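Side-chain contacts in extracellular solute-binding protein (Bordetella parapertussis, PDB 3PU5), which probably captures a small solute, perhaps a polyamine, outside the cytoplasmic membrane as the binding component of an uptake system: residues 42-47 and 67-72; 153-158 and 238-243. All coordinates share one frame; numbering follows the deposited sequence.

Interaction 1: residues 42-47 and 67-72; sequences GTNPAH and GNDMYR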
loop_
_atom_site.group_PDB
_atom_site.type_symbol
_atom_site.label_atom_id
_atom_site.label_comp_id
_atom_site.label_asym_id
_atom_site.label_seq_id
_atom_site.Cartn_x
_atom_site.Cartn_y
_atom_site.Cartn_z
ATOM N N GLY A 42 2.144 10.306 14.246
ATOM C CA GLY A 42 2.792 9.256 15.010
ATOM C C GLY A 42 3.149 8.057 14.151
ATOM O O GLY A 42 2.718 7.962 12.996
ATOM N N THR A 43 3.945 7.146 14.711
ATOM C CA THR A 43 4.291 5.903 14.030
ATOM C C THR A 43 3.198 4.869 14.221
ATOM O O THR A 43 2.423 4.931 15.179
ATOM C CB THR A 43 5.588 5.279 14.579
ATOM O OG1 THR A 43 5.405 4.941 15.962
ATOM C CG2 THR A 43 6.766 6.232 14.422
ATOM N N ASN A 44 3.156 3.906 13.310
ATOM C CA ASN A 44 2.173 2.837 13.377
ATOM C C ASN A 44 2.192 2.102 14.714
ATOM O O ASN A 44 1.154 1.950 15.341
ATOM C CB ASN A 44 2.350 1.869 12.201
ATOM C CG ASN A 44 2.188 2.554 10.850
ATOM O OD1 ASN A 44 1.558 3.608 10.747
ATOM N ND2 ASN A 44 2.766 1.956 9.802
ATOM N N PRO A 45 3.381 1.643 15.160
ATOM C CA PRO A 45 3.507 0.908 16.427
ATOM C C PRO A 45 3.103 1.722 17.650
ATOM O O PRO A 45 2.525 1.159 18.573
ATOM C CB PRO A 45 5.002 0.606 16.519
ATOM C CG PRO A 45 5.516 0.728 15.150
ATOM C CD PRO A 45 4.646 1.671 14.406
ATOM N N ALA A 46 3.425 3.016 17.662
ATOM C CA ALA A 46 3.095 3.886 18.790
ATOM C C ALA A 46 1.589 4.124 18.886
ATOM O O ALA A 46 1.002 4.040 19.967
ATOM C CB ALA A 46 3.836 5.214 18.685
ATOM N N HIS A 47 0.969 4.435 17.753
ATOM C CA HIS A 47 -0.480 4.608 17.717
ATOM C C HIS A 47 -1.200 3.346 18.196
ATOM O O HIS A 47 -2.076 3.414 19.049
ATOM C CB HIS A 47 -0.949 4.966 16.307
ATOM C CG HIS A 47 -0.825 6.422 15.981
ATOM N ND1 HIS A 47 -0.486 6.881 14.724
ATOM C CD2 HIS A 47 -0.997 7.523 16.750
ATOM C CE1 HIS A 47 -0.465 8.203 14.731
ATOM N NE2 HIS A 47 -0.775 8.617 15.949
ATOM N N GLY A 67 -1.037 -1.692 8.173
ATOM C CA GLY A 67 -1.707 -2.969 8.328
ATOM C C GLY A 67 -1.173 -3.877 9.422
ATOM O O GLY A 67 -1.959 -4.479 10.160
ATOM N N ASN A 68 0.149 -3.989 9.528
ATOM C CA ASN A 68 0.765 -4.839 10.555
ATOM C C ASN A 68 0.285 -4.516 11.965
ATOM O O ASN A 68 -0.164 -5.391 12.715
ATOM C CB ASN A 68 2.279 -4.690 10.522
ATOM C CG ASN A 68 2.895 -5.331 9.311
ATOM O OD1 ASN A 68 2.522 -6.447 8.932
ATOM N ND2 ASN A 68 3.850 -4.635 8.691
ATOM N N ASP A 69 0.393 -3.243 12.323
ATOM C CA ASP A 69 0.001 -2.808 13.653
ATOM C C ASP A 69 -1.510 -2.778 13.814
ATOM O O ASP A 69 -2.022 -3.081 14.897
ATOM C CB ASP A 69 0.638 -1.463 13.969
ATOM C CG ASP A 69 2.127 -1.582 14.147
ATOM O OD1 ASP A 69 2.548 -2.175 15.165
ATOM O OD2 ASP A 69 2.868 -1.124 13.251
HETATM N N MSE A 70 -2.227 -2.451 12.737
HETATM C CA MSE A 70 -3.685 -2.510 12.782
HETATM C C MSE A 70 -4.149 -3.928 13.076
HETATM O O MSE A 70 -5.152 -4.134 13.765
HETATM C CB MSE A 70 -4.328 -2.011 11.485
HETATM C CG MSE A 70 -5.854 -1.881 11.582
HETATM SE SE MSE A 70 -6.371 -0.426 12.804
HETATM C CE MSE A 70 -5.641 1.077 11.769
ATOM N N TYR A 71 -3.427 -4.910 12.545
ATOM C CA TYR A 71 -3.786 -6.296 12.799
ATOM C C TYR A 71 -3.684 -6.597 14.293
ATOM O O TYR A 71 -4.370 -7.469 14.795
ATOM C CB TYR A 71 -2.916 -7.256 11.985
ATOM C CG TYR A 71 -3.601 -8.581 11.709
ATOM C CD1 TYR A 71 -3.281 -9.723 12.441
ATOM C CD2 TYR A 71 -4.580 -8.684 10.726
ATOM C CE1 TYR A 71 -3.914 -10.936 12.195
ATOM C CE2 TYR A 71 -5.217 -9.888 10.472
ATOM C CZ TYR A 71 -4.879 -11.011 11.212
ATOM O OH TYR A 71 -5.516 -12.213 10.963
ATOM N N ARG A 72 -2.840 -5.856 15.006
ATOM C CA ARG A 72 -2.745 -6.012 16.459
ATOM C C ARG A 72 -4.075 -5.658 17.128
ATOM O O ARG A 72 -4.543 -6.358 18.033
ATOM C CB ARG A 72 -1.626 -5.127 17.031
ATOM C CG ARG A 72 -0.232 -5.493 16.566
ATOM C CD ARG A 72 0.762 -4.372 16.873
ATOM N NE ARG A 72 0.984 -4.203 18.306
ATOM C CZ ARG A 72 1.730 -3.240 18.837
ATOM N NH1 ARG A 72 2.326 -2.351 18.051
ATOM N NH2 ARG A 72 1.886 -3.163 20.155
HETATM O O HOH W 1 2.079 -1.124 10.688
#
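Asp69 lies against the backbone of Asn44 and Pro45, its side chain running obliquely across that of the proline. Asp69 CB sits 3.7 Å from Asn44 O. At chi1 -69° Asp69 CG stands anti to the carbonyl carbon, on the side of the backbone N, and comes to within 3.6 Å of Pro45 N. From there the carboxylate forks. Asp69 OD2 lies 3.2 Å from Asn44 CB and also touches Pro45 CD; Pro45 N, being a tertiary amide nitrogen, has no hydrogen to offer it. Asp69 OD2 takes its hydrogen bond instead from water 1, at 2.7 Å, and this water accepts from Asp69 N and, weakly, from Asn44 ND2. The contact joins the first turns of helices 44-53 and 67-75, each following a strand of the periplasmic-binding-protein fold, 36-41 and 62-65. Thr43 is the N-cap of the first, its OG1 accepting from Ala46 N, and Pro45 suits a first turn, where its missing N-H costs no helical bond. The other branch, Asp69 OD1, lies 3.5 Å from Pro45 CA and receives Arg72 NH1 in a salt bridge of 2.9 Å. That bond meets OD1 on its anti side but stays nearly in the guanidinium plane. One turn along the helix from Asp69, Arg72 is long enough to bend at chi3 and bring Arg72 NH1 beside Pro45 O, 3.6 Å away and not hydrogen-bonded, while its side chain also touches Leu49 and Leu52.

Interaction 2: residues 153-158 and 238-243; sequences NVRGAE and VSSGPV
The start of helix 156-167 meets strand 238-246 here, a strand that pairs antiparallel with both 62-65 and 111-117 within a fold of the periplasmic-binding-protein class. Arg155, at the N-cap position, reaches the strand and lays one guanidinium face against Ser240. Ser240 CB stands over the centre of that face, 3.4 Å from Arg155 CZ. A small residue suits the spot, since a flat cation can rest directly on its methylene. The arginine turns at chi2 (-59°) and then runs extended, which brings Arg155 NH1 back to Glu158 OE2 in a salt bridge of 3.0 Å. The bond is somewhat bent, at 146°, and reaches the carboxylate oxygen from above its plane. Glu158, itself bent at chi2, has two roles: Glu158 CB packs against Val238 CG1 at 3.7 Å, where a branched hydrocarbon fits a buried position, while its carboxylate turns toward the arginine. Glu158 also touches Leu308 of helix 305-322. Water 3 donates to Glu158 OE2 at 2.8 Å and is also hydrogen-bonded to Ser240 OG, and water 2 donates to Gly241 O while accepting a weak bond from Arg155 NH2. No direct hydrogen bond crosses between the segments, so polar linkage between helix and strand runs through water. Pairing with Arg155 would be expected to stabilise the negative charge of the buried Glu158, and together with water 3 it gives OE2 two hydrogen-bond donors.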
loop_
_atom_site.group_PDB
_atom_site.type_symbol
_atom_site.label_atom_id
_atom_site.label_comp_id
_atom_site.label_asym_id
_atom_site.label_seq_id
_atom_site.Cartn_x
_atom_site.Cartn_y
_atom_site.Cartn_z
ATOM N N ASN A 153 11.392 -3.417 5.115
ATOM C CA ASN A 153 10.007 -2.958 5.120
ATOM C C ASN A 153 9.682 -2.088 3.899
ATOM O O ASN A 153 9.092 -1.001 4.024
ATOM C CB ASN A 153 9.665 -2.207 6.422
ATOM C CG ASN A 153 8.179 -1.874 6.528
ATOM O OD1 ASN A 153 7.325 -2.769 6.540
ATOM N ND2 ASN A 153 7.864 -0.578 6.587
ATOM N N VAL A 154 10.078 -2.573 2.723
ATOM C CA VAL A 154 9.759 -1.899 1.475
ATOM C C VAL A 154 8.976 -2.841 0.553
ATOM O O VAL A 154 9.174 -2.852 -0.663
ATOM C CB VAL A 154 11.016 -1.327 0.787
ATOM C CG1 VAL A 154 11.471 -0.076 1.506
ATOM C CG2 VAL A 154 12.139 -2.356 0.748
ATOM N N ARG A 155 8.089 -3.629 1.163
ATOM C CA ARG A 155 7.176 -4.541 0.462
ATOM C C ARG A 155 7.857 -5.711 -0.248
ATOM O O ARG A 155 7.309 -6.265 -1.211
ATOM C CB ARG A 155 6.267 -3.786 -0.515
ATOM C CG ARG A 155 5.449 -2.690 0.120
ATOM C CD ARG A 155 4.560 -3.233 1.212
ATOM N NE ARG A 155 3.783 -2.183 1.855
ATOM C CZ ARG A 155 2.955 -2.388 2.881
ATOM N NH1 ARG A 155 2.798 -3.608 3.387
ATOM N NH2 ARG A 155 2.283 -1.370 3.407
ATOM N N GLY A 156 9.038 -6.093 0.228
ATOM C CA GLY A 156 9.726 -7.250 -0.312
ATOM C C GLY A 156 8.919 -8.530 -0.158
ATOM O O GLY A 156 8.799 -9.322 -1.095
ATOM N N ALA A 157 8.374 -8.745 1.034
ATOM C CA ALA A 157 7.579 -9.942 1.281
ATOM C C ALA A 157 6.452 -10.052 0.268
ATOM O O ALA A 157 6.138 -11.146 -0.200
ATOM C CB ALA A 157 7.022 -9.942 2.702
ATOM N N GLU A 158 5.847 -8.915 -0.068
ATOM C CA GLU A 158 4.718 -8.878 -0.998
ATOM C C GLU A 158 5.107 -9.312 -2.415
ATOM O O GLU A 158 4.420 -10.124 -3.032
ATOM C CB GLU A 158 4.090 -7.476 -1.041
ATOM C CG GLU A 158 3.161 -7.126 0.145
ATOM C CD GLU A 158 3.898 -6.754 1.436
ATOM O OE1 GLU A 158 5.147 -6.850 1.481
ATOM O OE2 GLU A 158 3.215 -6.367 2.420
ATOM N N VAL A 238 1.035 -5.651 -7.125
ATOM C CA VAL A 238 0.863 -6.064 -5.739
ATOM C C VAL A 238 0.735 -4.817 -4.898
ATOM O O VAL A 238 1.673 -4.025 -4.812
ATOM C CB VAL A 238 2.070 -6.833 -5.240
ATOM C CG1 VAL A 238 1.729 -7.545 -3.937
ATOM C CG2 VAL A 238 2.522 -7.798 -6.301
ATOM N N SER A 239 -0.424 -4.660 -4.270
ATOM C CA SER A 239 -0.796 -3.388 -3.692
ATOM C C SER A 239 -1.008 -3.484 -2.205
ATOM O O SER A 239 -1.414 -4.520 -1.683
ATOM C CB SER A 239 -2.058 -2.872 -4.363
ATOM O OG SER A 239 -1.862 -2.786 -5.763
ATOM N N SER A 240 -0.712 -2.385 -1.525
ATOM C CA SER A 240 -0.881 -2.316 -0.092
ATOM C C SER A 240 -1.358 -0.912 0.233
ATOM O O SER A 240 -1.238 0.008 -0.583
ATOM C CB SER A 240 0.447 -2.598 0.613
ATOM O OG SER A 240 0.960 -3.873 0.267
ATOM N N GLY A 241 -1.878 -0.731 1.434
ATOM C CA GLY A 241 -2.333 0.583 1.830
ATOM C C GLY A 241 -2.636 0.648 3.307
ATOM O O GLY A 241 -2.709 -0.380 3.981
ATOM N N PRO A 242 -2.827 1.870 3.815
ATOM C CA PRO A 242 -3.140 2.072 5.231
ATOM C C PRO A 242 -4.589 1.682 5.506
ATOM O O PRO A 242 -5.419 1.675 4.597
ATOM C CB PRO A 242 -2.921 3.575 5.431
ATOM C CG PRO A 242 -3.166 4.193 4.067
ATOM C CD PRO A 242 -2.765 3.131 3.049
ATOM N N VAL A 243 -4.882 1.327 6.750
ATOM C CA VAL A 243 -6.219 0.869 7.113
ATOM C C VAL A 243 -6.929 1.913 7.963
ATOM O O VAL A 243 -6.291 2.623 8.753
ATOM C CB VAL A 243 -6.162 -0.468 7.874
ATOM C CG1 VAL A 243 -7.550 -1.065 8.016
ATOM C CG2 VAL A 243 -5.258 -1.442 7.148
HETATM O O HOH W 2 -0.331 -1.369 5.422
HETATM O O HOH W 3 0.558 -5.896 1.746
#

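Interaction 1 is a surface contact between two helix starts, whereas interaction 2 is partly buried, near the centre of the chain, and sets a helix start against a strand. The pairs share no element, yet they touch: Met70 CE lies 3.5 Å from Val243 O, so helix 67-75 packs on strand 238-246 at Val243. Each has an acid–arginine salt bridge within one segment, three residues apart, and each crosses by packing and water instead of direct hydrogen bonds. They differ in what the ion pair faces: at 42-47 the carboxylate lies on proline and backbone, while at 238-243 the guanidinium lies on serine.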